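PDB 3K8G: outer membrane protein TP0453 from Treponema pallidum, which alters membrane permeability at acidic pH and might take part in ligand transport at the outer membrane. Local coordinates for residues L182-T194 with Y200-K212. Residues are numbered along the deposited sequence; the frame is centred on the assembly and turned at random.
Sequences LNLPLGAMELYLT and YLYTLSLQLGNAK
Leu191 and Tyr202 meet through contrasting first torsions: CG of Leu191 lies anti to its backbone N (chi1 174°), whereas CG of Tyr202 sits between N and the carbonyl carbon (chi1 64°). Leu191 CD1 thereby reaches Tyr202 CD2 at 3.8 Å, obliquely to the ring, and also rests 3.8 Å from Leu204 CB. The chain of Met189 is extended through chi1 and chi2, putting SD 4.1 Å from Leu204 CD2. With Leu193 and Leu206 these residues form the apolar face of an antiparallel beta hairpin, where leucine, methionine and the tyrosine ring suit burial. At the open end, before one strand and after the other, Leu186 CD2 presses tightly on Leu208 CD2 at 3.5 Å.

The face of Glu190, Tyr192, Thr203 and Ser205 is more polar. Tyr192 OH donates to Glu190 OE1 (2.5 Å) on the anti side of the carboxylate, the oxygen lying in the ring plane. A water links Glu190 OE2 to Ser205 OG, a small hydroxyl that also bonds Arg235. Eight backbone hydrogen bonds join the partners, from Thr194 with Leu201 to Gly187 N on Gln207 O (2.8 Å); Gly187, lacking a side chain, lets its CA pass 3.9 Å from Gln207 CB.

Strand 162-166 pairs with 189-196 and strand 235-244 with 199-207, giving the hairpin a strand on each flank within the beta-half-barrel, while helix 169-176 packs against Met189 and Leu204.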
loop_
_atom_site.group_PDB
_atom_site.type_symbol
_atom_site.label_atom_id
_atom_site.label_comp_id
_atom_site.label_asym_id
_atom_site.label_seq_id
_atom_site.Cartn_x
_atom_site.Cartn_y
_atom_site.Cartn_z
ATOM N N LEU A 182 0.321 -4.749 21.783
ATOM C CA LEU A 182 -0.577 -4.585 22.941
ATOM C C LEU A 182 -2.053 -4.928 22.669
ATOM O O LEU A 182 -2.830 -5.119 23.613
ATOM C CB LEU A 182 -0.509 -3.150 23.485
ATOM C CG LEU A 182 0.521 -2.698 24.526
ATOM C CD1 LEU A 182 1.646 -1.893 23.894
ATOM C CD2 LEU A 182 -0.153 -1.893 25.630
ATOM N N ASN A 183 -2.434 -4.994 21.389
ATOM C CA ASN A 183 -3.848 -5.087 20.975
ATOM C C ASN A 183 -4.716 -3.990 21.611
ATOM O O ASN A 183 -5.645 -4.283 22.380
ATOM C CB ASN A 183 -4.441 -6.477 21.268
ATOM C CG ASN A 183 -3.804 -7.581 20.441
ATOM O OD1 ASN A 183 -3.671 -7.465 19.220
ATOM N ND2 ASN A 183 -3.419 -8.668 21.105
ATOM N N LEU A 184 -4.399 -2.732 21.292
ATOM C CA LEU A 184 -5.123 -1.588 21.852
ATOM C C LEU A 184 -6.552 -1.490 21.305
ATOM O O LEU A 184 -6.796 -1.877 20.159
ATOM C CB LEU A 184 -4.381 -0.278 21.587
ATOM C CG LEU A 184 -3.127 0.152 22.356
ATOM C CD1 LEU A 184 -3.087 -0.335 23.816
ATOM C CD2 LEU A 184 -1.901 -0.276 21.592
ATOM N N PRO A 185 -7.488 -0.959 22.122
ATOM C CA PRO A 185 -8.916 -0.858 21.803
ATOM C C PRO A 185 -9.275 0.336 20.907
ATOM O O PRO A 185 -10.349 0.944 21.084
ATOM C CB PRO A 185 -9.565 -0.700 23.190
ATOM C CG PRO A 185 -8.554 -0.025 24.010
ATOM C CD PRO A 185 -7.196 -0.429 23.471
ATOM N N LEU A 186 -8.404 0.633 19.937
ATOM C CA LEU A 186 -8.514 1.846 19.135
ATOM C C LEU A 186 -9.011 1.531 17.713
ATOM O O LEU A 186 -9.057 0.378 17.292
ATOM C CB LEU A 186 -7.167 2.579 19.097
ATOM C CG LEU A 186 -6.431 2.886 20.403
ATOM C CD1 LEU A 186 -4.912 2.857 20.207
ATOM C CD2 LEU A 186 -6.851 4.236 20.981
ATOM N N GLY A 187 -9.373 2.573 16.976
ATOM C CA GLY A 187 -10.045 2.392 15.722
ATOM C C GLY A 187 -9.092 2.551 14.547
ATOM O O GLY A 187 -7.901 2.219 14.625
ATOM N N ALA A 188 -9.644 3.105 13.484
ATOM C CA ALA A 188 -8.952 3.271 12.225
ATOM C C ALA A 188 -7.842 4.311 12.331
ATOM O O ALA A 188 -7.946 5.265 13.126
ATOM C CB ALA A 188 -9.967 3.659 11.169
ATOM N N MET A 189 -6.775 4.114 11.555
ATOM C CA MET A 189 -5.682 5.041 11.525
ATOM C C MET A 189 -5.512 5.541 10.096
ATOM O O MET A 189 -5.509 4.736 9.162
ATOM C CB MET A 189 -4.363 4.385 11.987
ATOM C CG MET A 189 -3.096 5.266 11.741
ATOM S SD MET A 189 -1.473 4.457 12.057
ATOM C CE MET A 189 -1.650 4.129 13.779
ATOM N N GLU A 190 -5.334 6.854 9.937
ATOM C CA GLU A 190 -4.880 7.424 8.646
ATOM C C GLU A 190 -3.407 7.795 8.858
ATOM O O GLU A 190 -3.071 8.376 9.884
ATOM C CB GLU A 190 -5.620 8.732 8.376
ATOM C CG GLU A 190 -7.087 8.617 8.091
ATOM C CD GLU A 190 -7.700 10.009 7.884
ATOM O OE1 GLU A 190 -7.211 10.757 7.037
ATOM O OE2 GLU A 190 -8.686 10.332 8.559
ATOM N N LEU A 191 -2.552 7.521 7.883
ATOM C CA LEU A 191 -1.125 7.790 8.024
ATOM C C LEU A 191 -0.585 8.348 6.735
ATOM O O LEU A 191 -0.760 7.724 5.673
ATOM C CB LEU A 191 -0.387 6.477 8.371
ATOM C CG LEU A 191 1.132 6.462 8.434
ATOM C CD1 LEU A 191 1.606 7.404 9.566
ATOM C CD2 LEU A 191 1.620 5.028 8.642
ATOM N N TYR A 192 0.112 9.492 6.818
ATOM C CA TYR A 192 0.633 10.201 5.618
ATOM C C TYR A 192 2.109 10.492 5.854
ATOM O O TYR A 192 2.445 11.088 6.893
ATOM C CB TYR A 192 -0.163 11.505 5.368
ATOM C CG TYR A 192 -1.646 11.199 5.288
ATOM C CD1 TYR A 192 -2.194 10.652 4.117
ATOM C CD2 TYR A 192 -2.489 11.411 6.384
ATOM C CE1 TYR A 192 -3.581 10.323 4.049
ATOM C CE2 TYR A 192 -3.878 11.076 6.313
ATOM C CZ TYR A 192 -4.384 10.532 5.136
ATOM O OH TYR A 192 -5.742 10.191 5.054
ATOM N N LEU A 193 2.968 10.015 4.942
ATOM C CA LEU A 193 4.432 10.064 5.127
ATOM C C LEU A 193 5.108 10.742 3.958
ATOM O O LEU A 193 4.642 10.639 2.816
ATOM C CB LEU A 193 5.027 8.654 5.315
ATOM C CG LEU A 193 4.274 7.672 6.241
ATOM C CD1 LEU A 193 3.410 6.674 5.465
ATOM C CD2 LEU A 193 5.218 6.902 7.202
ATOM N N THR A 194 6.239 11.406 4.222
ATOM C CA THR A 194 6.980 12.018 3.120
ATOM C C THR A 194 8.490 11.871 3.405
ATOM O O THR A 194 8.933 11.974 4.553
ATOM C CB THR A 194 6.530 13.500 2.911
ATOM O OG1 THR A 194 6.952 13.963 1.621
ATOM C CG2 THR A 194 7.081 14.405 3.980
ATOM N N TYR A 200 11.367 8.968 6.969
ATOM C CA TYR A 200 10.059 9.499 6.610
ATOM C C TYR A 200 9.526 10.366 7.727
ATOM O O TYR A 200 9.599 9.977 8.882
ATOM C CB TYR A 200 9.071 8.332 6.261
ATOM C CG TYR A 200 9.246 7.910 4.825
ATOM C CD1 TYR A 200 10.295 7.087 4.445
ATOM C CD2 TYR A 200 8.412 8.417 3.826
ATOM C CE1 TYR A 200 10.484 6.722 3.093
ATOM C CE2 TYR A 200 8.601 8.067 2.473
ATOM C CZ TYR A 200 9.620 7.213 2.125
ATOM O OH TYR A 200 9.784 6.898 0.782
ATOM N N LEU A 201 9.023 11.555 7.384
ATOM C CA LEU A 201 8.274 12.400 8.302
ATOM C C LEU A 201 6.799 12.011 8.161
ATOM O O LEU A 201 6.357 11.755 7.038
ATOM C CB LEU A 201 8.368 13.857 7.849
ATOM C CG LEU A 201 9.311 14.811 8.577
ATOM C CD1 LEU A 201 9.668 15.947 7.633
ATOM C CD2 LEU A 201 8.681 15.348 9.871
ATOM N N TYR A 202 6.040 11.979 9.249
ATOM C CA TYR A 202 4.612 11.584 9.081
ATOM C C TYR A 202 3.631 12.345 9.939
ATOM O O TYR A 202 4.016 12.979 10.938
ATOM C CB TYR A 202 4.417 10.068 9.259
ATOM C CG TYR A 202 4.743 9.566 10.630
ATOM C CD1 TYR A 202 5.992 9.002 10.893
ATOM C CD2 TYR A 202 3.816 9.655 11.670
ATOM C CE1 TYR A 202 6.317 8.542 12.152
ATOM C CE2 TYR A 202 4.138 9.206 12.941
ATOM C CZ TYR A 202 5.386 8.642 13.160
ATOM O OH TYR A 202 5.711 8.180 14.403
ATOM N N THR A 203 2.354 12.291 9.528
ATOM C CA THR A 203 1.257 12.754 10.356
ATOM C C THR A 203 0.302 11.594 10.348
ATOM O O THR A 203 0.125 10.928 9.314
ATOM C CB THR A 203 0.449 13.932 9.742
ATOM O OG1 THR A 203 1.320 14.965 9.311
ATOM C CG2 THR A 203 -0.493 14.527 10.780
ATOM N N LEU A 204 -0.351 11.384 11.475
ATOM C CA LEU A 204 -1.393 10.364 11.534
ATOM C C LEU A 204 -2.547 10.841 12.390
ATOM O O LEU A 204 -2.407 11.758 13.238
ATOM C CB LEU A 204 -0.841 9.010 12.005
ATOM C CG LEU A 204 -0.314 8.841 13.444
ATOM C CD1 LEU A 204 -1.462 8.581 14.463
ATOM C CD2 LEU A 204 0.683 7.688 13.514
ATOM N N SER A 205 -3.700 10.236 12.132
ATOM C CA SER A 205 -4.848 10.417 12.948
ATOM C C SER A 205 -5.291 9.017 13.358
ATOM O O SER A 205 -5.324 8.098 12.526
ATOM C CB SER A 205 -5.918 11.120 12.120
ATOM O OG SER A 205 -7.077 11.336 12.889
ATOM N N LEU A 206 -5.648 8.851 14.624
ATOM C CA LEU A 206 -6.048 7.555 15.137
ATOM C C LEU A 206 -7.380 7.729 15.864
ATOM O O LEU A 206 -7.513 8.600 16.745
ATOM C CB LEU A 206 -4.961 6.993 16.077
ATOM C CG LEU A 206 -5.230 5.732 16.905
ATOM C CD1 LEU A 206 -5.355 4.494 15.999
ATOM C CD2 LEU A 206 -4.046 5.559 17.884
ATOM N N GLN A 207 -8.354 6.902 15.494
ATOM C CA GLN A 207 -9.679 6.973 16.068
ATOM C C GLN A 207 -9.604 6.396 17.486
ATOM O O GLN A 207 -9.099 5.280 17.700
ATOM C CB GLN A 207 -10.678 6.204 15.151
ATOM C CG GLN A 207 -12.146 6.599 15.350
ATOM C CD GLN A 207 -12.510 7.972 14.743
ATOM O OE1 GLN A 207 -12.268 8.244 13.559
ATOM N NE2 GLN A 207 -13.099 8.824 15.555
ATOM N N LEU A 208 -10.029 7.188 18.465
ATOM C CA LEU A 208 -9.937 6.791 19.871
ATOM C C LEU A 208 -11.247 6.196 20.422
ATOM O O LEU A 208 -11.237 5.531 21.460
ATOM C CB LEU A 208 -9.544 7.986 20.747
ATOM C CG LEU A 208 -8.173 8.655 20.525
ATOM C CD1 LEU A 208 -8.064 9.956 21.327
ATOM C CD2 LEU A 208 -7.008 7.719 20.874
ATOM N N GLY A 209 -12.358 6.450 19.739
ATOM C CA GLY A 209 -13.681 6.066 20.259
ATOM C C GLY A 209 -14.140 6.946 21.413
ATOM O O GLY A 209 -14.045 8.169 21.334
ATOM N N ASN A 210 -14.659 6.330 22.480
ATOM C CA ASN A 210 -15.062 7.076 23.682
ATOM C C ASN A 210 -13.960 7.099 24.744
ATOM O O ASN A 210 -14.050 7.810 25.752
ATOM C CB ASN A 210 -16.397 6.545 24.252
ATOM C CG ASN A 210 -17.583 6.863 23.350
ATOM O OD1 ASN A 210 -18.401 5.984 23.039
ATOM N ND2 ASN A 210 -17.684 8.121 22.918
ATOM N N ALA A 211 -12.911 6.323 24.494
ATOM C CA ALA A 211 -11.727 6.275 25.364
ATOM C C ALA A 211 -11.046 7.639 25.469
ATOM O O ALA A 211 -10.789 8.280 24.455
ATOM C CB ALA A 211 -10.724 5.228 24.827
ATOM N N LYS A 212 -10.771 8.080 26.695
ATOM C CA LYS A 212 -9.956 9.279 26.905
ATOM C C LYS A 212 -8.470 8.956 26.988
ATOM O O LYS A 212 -8.069 7.899 27.480
ATOM C CB LYS A 212 -10.410 10.054 28.147
ATOM C CG LYS A 212 -11.122 11.372 27.834
ATOM C CD LYS A 212 -12.377 11.159 26.993
ATOM C CE LYS A 212 -12.836 12.448 26.335
ATOM N NZ LYS A 212 -13.865 12.170 25.288
HETATM O O HOH W 1 -8.485 7.595 11.807
HETATM O O HOH W 2 -8.882 10.063 11.262
#